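Local coordinates for cell wall mannoprotein 1 (Neosartorya fumigata, PDB 5J5L) that binds the fatty acid arachidonic acid inside an all-helical fold and is probably a constituent of the fungal cell wall recognised by host antibodies, at residues A[19-24]-A[80-85]; A[59-64]-A[122-127]. All blocks are in the same frame, centred on the assembly; numbering follows the deposited sequence.

Contact 1 of 2, residues A[19-24]-A[80-85]. With ACD (arachidonic acid), chain B.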
loop_
_atom_site.group_PDB
_atom_site.type_symbol
_atom_site.label_atom_id
_atom_site.label_comp_id
_atom_site.label_asym_id
_atom_site.label_seq_id
_atom_site.Cartn_x
_atom_site.Cartn_y
_atom_site.Cartn_z
ATOM N N THR A 19 -1.039 -11.121 0.483
ATOM C CA THR A 19 0.040 -12.076 0.727
ATOM C C THR A 19 0.876 -11.673 1.945
ATOM O O THR A 19 1.158 -12.502 2.806
ATOM C CB THR A 19 0.919 -12.239 -0.523
ATOM O OG1 THR A 19 0.090 -12.678 -1.607
ATOM C CG2 THR A 19 2.040 -13.237 -0.275
ATOM N N LEU A 20 1.242 -10.406 2.048
ATOM C CA LEU A 20 1.960 -9.939 3.236
ATOM C C LEU A 20 1.215 -10.216 4.539
ATOM O O LEU A 20 1.804 -10.645 5.526
ATOM C CB LEU A 20 2.228 -8.434 3.149
ATOM C CG LEU A 20 3.489 -8.028 2.425
ATOM C CD1 LEU A 20 3.535 -6.511 2.334
ATOM C CD2 LEU A 20 4.741 -8.533 3.134
ATOM N N THR A 21 -0.083 -9.930 4.536
ATOM C CA THR A 21 -0.918 -10.148 5.707
ATOM C C THR A 21 -0.852 -11.606 6.136
ATOM O O THR A 21 -0.801 -11.918 7.335
ATOM C CB THR A 21 -2.378 -9.732 5.450
ATOM O OG1 THR A 21 -2.417 -8.337 5.096
ATOM C CG2 THR A 21 -3.244 -9.955 6.671
ATOM N N GLN A 22 -0.884 -12.503 5.150
ATOM C CA GLN A 22 -0.739 -13.932 5.432
ATOM C C GLN A 22 0.586 -14.252 6.121
ATOM O O GLN A 22 0.624 -15.066 7.071
ATOM C CB GLN A 22 -0.888 -14.755 4.149
ATOM C CG GLN A 22 -2.302 -14.847 3.611
ATOM C CD GLN A 22 -2.372 -15.659 2.328
ATOM O OE1 GLN A 22 -1.631 -15.408 1.373
ATOM N NE2 GLN A 22 -3.263 -16.638 2.300
ATOM N N HIS A 23 1.668 -13.637 5.648
ATOM C CA HIS A 23 2.972 -13.763 6.299
ATOM C C HIS A 23 2.915 -13.274 7.738
ATOM O O HIS A 23 3.382 -13.970 8.649
ATOM C CB HIS A 23 4.068 -13.005 5.550
ATOM C CG HIS A 23 4.564 -13.722 4.338
ATOM N ND1 HIS A 23 5.656 -14.556 4.366
ATOM C CD2 HIS A 23 4.118 -13.728 3.060
ATOM C CE1 HIS A 23 5.850 -15.067 3.163
ATOM N NE2 HIS A 23 4.938 -14.566 2.347
ATOM N N PHE A 24 2.339 -12.090 7.944
ATOM C CA PHE A 24 2.281 -11.507 9.289
ATOM C C PHE A 24 1.572 -12.415 10.272
ATOM O O PHE A 24 2.061 -12.637 11.376
ATOM C CB PHE A 24 1.599 -10.139 9.316
ATOM C CG PHE A 24 2.244 -9.103 8.429
ATOM C CD1 PHE A 24 3.588 -9.161 8.109
ATOM C CD2 PHE A 24 1.488 -8.073 7.932
ATOM C CE1 PHE A 24 4.174 -8.206 7.292
ATOM C CE2 PHE A 24 2.061 -7.113 7.124
ATOM C CZ PHE A 24 3.401 -7.186 6.793
ATOM N N ILE A 80 -5.254 -2.513 3.455
ATOM C CA ILE A 80 -4.105 -1.863 4.069
ATOM C C ILE A 80 -4.253 -1.819 5.584
ATOM O O ILE A 80 -3.322 -2.173 6.320
ATOM C CB ILE A 80 -3.907 -0.446 3.474
ATOM C CG1 ILE A 80 -3.484 -0.560 2.015
ATOM C CG2 ILE A 80 -2.898 0.370 4.290
ATOM C CD1 ILE A 80 -3.625 0.740 1.245
ATOM N N VAL A 81 -5.428 -1.402 6.061
ATOM C CA VAL A 81 -5.687 -1.348 7.489
ATOM C C VAL A 81 -5.552 -2.748 8.116
ATOM O O VAL A 81 -4.910 -2.907 9.161
ATOM C CB VAL A 81 -7.067 -0.751 7.799
ATOM C CG1 VAL A 81 -7.398 -0.925 9.280
ATOM C CG2 VAL A 81 -7.106 0.722 7.406
ATOM N N THR A 82 -6.119 -3.756 7.457
ATOM C CA THR A 82 -6.005 -5.140 7.938
ATOM C C THR A 82 -4.532 -5.578 8.019
ATOM O O THR A 82 -4.101 -6.200 9.008
ATOM C CB THR A 82 -6.823 -6.102 7.042
ATOM O OG1 THR A 82 -8.222 -5.787 7.146
ATOM C CG2 THR A 82 -6.607 -7.569 7.445
ATOM N N SER A 83 -3.757 -5.241 6.995
ATOM C CA SER A 83 -2.350 -5.635 6.930
ATOM C C SER A 83 -1.538 -4.948 8.012
ATOM O O SER A 83 -0.733 -5.594 8.721
ATOM C CB SER A 83 -1.777 -5.345 5.529
ATOM O OG SER A 83 -0.549 -6.005 5.314
ATOM N N LEU A 84 -1.760 -3.649 8.174
ATOM C CA LEU A 84 -1.092 -2.889 9.218
ATOM C C LEU A 84 -1.469 -3.411 10.609
ATOM O O LEU A 84 -0.594 -3.563 11.471
ATOM C CB LEU A 84 -1.419 -1.414 9.088
ATOM C CG LEU A 84 -0.776 -0.730 7.869
ATOM C CD1 LEU A 84 -1.338 0.656 7.680
ATOM C CD2 LEU A 84 0.738 -0.693 8.023
ATOM N N ASP A 85 -2.752 -3.724 10.812
ATOM C CA ASP A 85 -3.196 -4.311 12.084
ATOM C C ASP A 85 -2.445 -5.612 12.359
ATOM O O ASP A 85 -2.062 -5.891 13.492
ATOM C CB ASP A 85 -4.702 -4.612 12.089
ATOM C CG ASP A 85 -5.576 -3.350 12.218
ATOM O OD1 ASP A 85 -5.048 -2.285 12.591
ATOM O OD2 ASP A 85 -6.804 -3.430 11.961
HETATM C C1 ACD B . 6.886 -11.437 8.885
HETATM C C2 ACD B . 7.436 -10.034 8.796
HETATM C C3 ACD B . 7.940 -9.588 10.154
HETATM C C4 ACD B . 8.791 -8.323 10.026
HETATM C C5 ACD B . 9.895 -8.533 9.016
HETATM C C6 ACD B . 10.075 -7.800 7.903
HETATM C C7 ACD B . 9.238 -6.600 7.534
HETATM C C8 ACD B . 8.254 -6.892 6.412
HETATM C C9 ACD B . 7.026 -6.353 6.341
HETATM C C10 ACD B . 6.411 -5.426 7.374
HETATM C C11 ACD B . 6.530 -3.984 6.955
HETATM C C12 ACD B . 5.520 -3.156 6.654
HETATM C C13 ACD B . 4.041 -3.485 6.635
HETATM C C14 ACD B . 3.748 -3.960 5.222
HETATM C C15 ACD B . 2.594 -3.762 4.575
HETATM C C16 ACD B . 1.430 -3.021 5.170
HETATM C C17 ACD B . 0.496 -2.580 4.052
HETATM C C18 ACD B . 1.119 -1.499 3.186
HETATM C C19 ACD B . 0.127 -0.964 2.182
HETATM C C20 ACD B . 0.759 -0.393 0.939
HETATM O O1 ACD B . 5.683 -11.515 9.167
HETATM O O2 ACD B . 7.605 -12.429 8.658
#
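Leu-20 leans on both its partner helix and the lipid: its CB passes 4.3 Å from OG of Ser-83, while its CD1 meets the arachidonic acid chain 3.7 Å from C15. The branched, apolar side chain suits this place, for beyond it lie Val-40 and Leu-44 of helix 31-56. Thr-21 faces helix 63-89 directly. With OG1 set beside its own backbone N (chi1 -59°), the hydroxyl bonds to the carbonyl O of Ile-17 one turn earlier. Thr-21 OG1 also accepts a weak hydrogen bond from Ser-83 OG at 3.0 Å. The Thr-21 and Thr-82 side chains cross at about a right angle and meet through their CG2 methyls. Small hydroxylated residues suit the close backbones here, the CA atoms of Thr-21 and Ser-83 being 4.9 Å apart; segments 19-24 and 80-85, inclined by only 22°, run side by side in the same direction within a helical bundle whose interior holds the fatty acid. The ring of Phe-24 lies against both Ser-83 and the ligand: CE2 lies 3.4 Å from Ser-83 OG, CZ and CE1 border the bent acyl chain, and O1 of the lipid's carboxyl group sits near the ring plane, 3.3 Å from Phe-24 CD1. Across the pocket, Ile-80 and Leu-84 point away from residues 19-24 and line the lipid tail, Leu-84 CD2 reaching 3.7 Å from C16.

Contact 2 of 2, residues A[59-64]-A[122-127]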
loop_
_atom_site.group_PDB
_atom_site.type_symbol
_atom_site.label_atom_id
_atom_site.label_comp_id
_atom_site.label_asym_id
_atom_site.label_seq_id
_atom_site.Cartn_x
_atom_site.Cartn_y
_atom_site.Cartn_z
ATOM N N SER A 59 -3.358 9.739 -19.677
ATOM C CA SER A 59 -4.124 10.963 -19.929
ATOM C C SER A 59 -5.346 11.079 -19.023
ATOM O O SER A 59 -5.823 10.078 -18.469
ATOM C CB SER A 59 -4.601 11.015 -21.389
ATOM O OG SER A 59 -3.507 11.003 -22.285
ATOM N N ALA A 60 -5.865 12.299 -18.898
ATOM C CA ALA A 60 -7.081 12.550 -18.111
ATOM C C ALA A 60 -8.099 11.442 -18.369
ATOM O O ALA A 60 -8.442 11.149 -19.523
ATOM C CB ALA A 60 -7.682 13.900 -18.475
ATOM N N LEU A 61 -8.584 10.838 -17.296
ATOM C CA LEU A 61 -9.408 9.652 -17.404
ATOM C C LEU A 61 -10.839 10.004 -17.777
ATOM O O LEU A 61 -11.381 11.019 -17.333
ATOM C CB LEU A 61 -9.398 8.893 -16.076
ATOM C CG LEU A 61 -8.041 8.337 -15.622
ATOM C CD1 LEU A 61 -8.149 7.721 -14.238
ATOM C CD2 LEU A 61 -7.488 7.317 -16.607
ATOM N N SER A 62 -11.462 9.162 -18.594
ATOM C CA SER A 62 -12.906 9.243 -18.810
ATOM C C SER A 62 -13.632 9.136 -17.455
ATOM O O SER A 62 -13.024 8.741 -16.444
ATOM C CB SER A 62 -13.347 8.113 -19.745
ATOM O OG SER A 62 -13.272 6.860 -19.091
ATOM N N ALA A 63 -14.915 9.487 -17.420
ATOM C CA ALA A 63 -15.692 9.381 -16.183
ATOM C C ALA A 63 -15.733 7.946 -15.659
ATOM O O ALA A 63 -15.533 7.712 -14.474
ATOM C CB ALA A 63 -17.106 9.896 -16.377
ATOM N N ALA A 64 -15.997 6.991 -16.548
ATOM C CA ALA A 64 -16.077 5.584 -16.149
ATOM C C ALA A 64 -14.723 5.075 -15.658
ATOM O O ALA A 64 -14.643 4.377 -14.645
ATOM C CB ALA A 64 -16.588 4.730 -17.305
ATOM N N GLN A 122 -4.835 11.103 -8.416
ATOM C CA GLN A 122 -5.623 12.332 -8.271
ATOM C C GLN A 122 -5.452 13.211 -9.495
ATOM O O GLN A 122 -6.398 13.874 -9.909
ATOM C CB GLN A 122 -5.219 13.117 -7.024
ATOM C CG GLN A 122 -5.678 12.476 -5.723
ATOM C CD GLN A 122 -5.188 13.219 -4.497
ATOM O OE1 GLN A 122 -5.301 14.447 -4.405
ATOM N NE2 GLN A 122 -4.636 12.464 -3.526
ATOM N N ASP A 123 -4.251 13.211 -10.080
ATOM C CA ASP A 123 -3.941 14.150 -11.168
ATOM C C ASP A 123 -4.763 13.849 -12.421
ATOM O O ASP A 123 -5.108 14.766 -13.176
ATOM C CB ASP A 123 -2.430 14.148 -11.490
ATOM C CG ASP A 123 -1.608 15.057 -10.537
ATOM O OD1 ASP A 123 -2.181 15.977 -9.905
ATOM O OD2 ASP A 123 -0.376 14.849 -10.437
ATOM N N ILE A 124 -5.103 12.576 -12.616
ATOM C CA ILE A 124 -5.821 12.126 -13.810
ATOM C C ILE A 124 -7.301 11.800 -13.592
ATOM O O ILE A 124 -8.043 11.586 -14.553
ATOM C CB ILE A 124 -5.094 10.948 -14.493
ATOM C CG1 ILE A 124 -5.026 9.722 -13.575
ATOM C CG2 ILE A 124 -3.705 11.395 -14.937
ATOM C CD1 ILE A 124 -4.416 8.518 -14.254
ATOM N N ALA A 125 -7.732 11.779 -12.342
ATOM C CA ALA A 125 -9.135 11.575 -12.009
ATOM C C ALA A 125 -9.993 12.816 -12.298
ATOM O O ALA A 125 -9.486 13.941 -12.443
ATOM C CB ALA A 125 -9.258 11.194 -10.546
ATOM N N THR A 126 -11.309 12.612 -12.358
ATOM C CA THR A 126 -12.242 13.726 -12.424
ATOM C C THR A 126 -12.135 14.575 -11.148
ATOM O O THR A 126 -11.631 14.123 -10.114
ATOM C CB THR A 126 -13.708 13.266 -12.618
ATOM O OG1 THR A 126 -14.140 12.529 -11.469
ATOM C CG2 THR A 126 -13.857 12.401 -13.853
ATOM N N ALA A 127 -12.587 15.823 -11.240
ATOM C CA ALA A 127 -12.493 16.737 -10.109
ATOM C C ALA A 127 -13.145 16.150 -8.855
ATOM O O ALA A 127 -12.571 16.200 -7.769
ATOM C CB ALA A 127 -13.121 18.077 -10.453
HETATM O O HOH W 1 -10.373 12.906 -15.702
#
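Leu-61 and Ile-124 join two interhelical turns at one end of the helical bundle. Their meeting has a polar half and an apolar half. In the first, the backbone N of Leu-61 donates to the carbonyl O of Ile-124 over 2.9 Å; the N-H points almost straight at the oxygen (169°) and approaches in the carbonyl plane. In the second, the side chains cross obliquely, CD1 of Leu-61 lying 3.8 Å from CG1 of Ile-124, with the terminal CD1 of Ile-124 equally close to that methyl. Ile-124 holds CG1 between its backbone N and carbonyl carbon (chi1 63°), a torsion that carries the CG1-CD1 arm over the leucine branch. Branched aliphatic residues suit the place because they pack on each other, and Leu-61 also touches Val-69 of helix 63-89.

A water lies within hydrogen-bonding distance of both carbonyls, 2.7 Å from O of Leu-61 and 2.9 Å from O of Ile-124, and may donate to either. Farther along, the methyl CG2 of Thr-126 approaches CA of Ala-63 at 4.2 Å; alanine's small side chain, turned away, does not obstruct this approach.

Each turn leads into a capped helix start. Ser-62 is the N-cap of helix 63-89, its OG bonded to N of Asp-65, and Thr-126 likewise caps helix 127-150 through N of Asp-129. Serine and threonine suit these positions because a short hydroxyl side chain can fold back onto an amide of the first turn. The backbone N of Thr-126 in turn bonds to OG of Ser-66, in the first turn of helix 63-89.

In the fold
Helix 63-89 serves both contacts: contact 2 lies at its beginning and contact 1 toward its far end, with centres 30 Å apart on opposite sides of the chain's centre. Contact 1 is buried, joining the bodies of two helices; little of its protein surface meets directly, and much of its apolar character is spent on the fatty acid, with a weak hydroxyl-hydroxyl hydrogen bond as its polar contact. Contact 2 is at the surface and distant from the lipid. There the exposed turns, where the backbone leaves its helical bonding, hold a straight main-chain hydrogen bond, a water shared by the carbonyls and helix caps beside a single pair of aliphatic side chains.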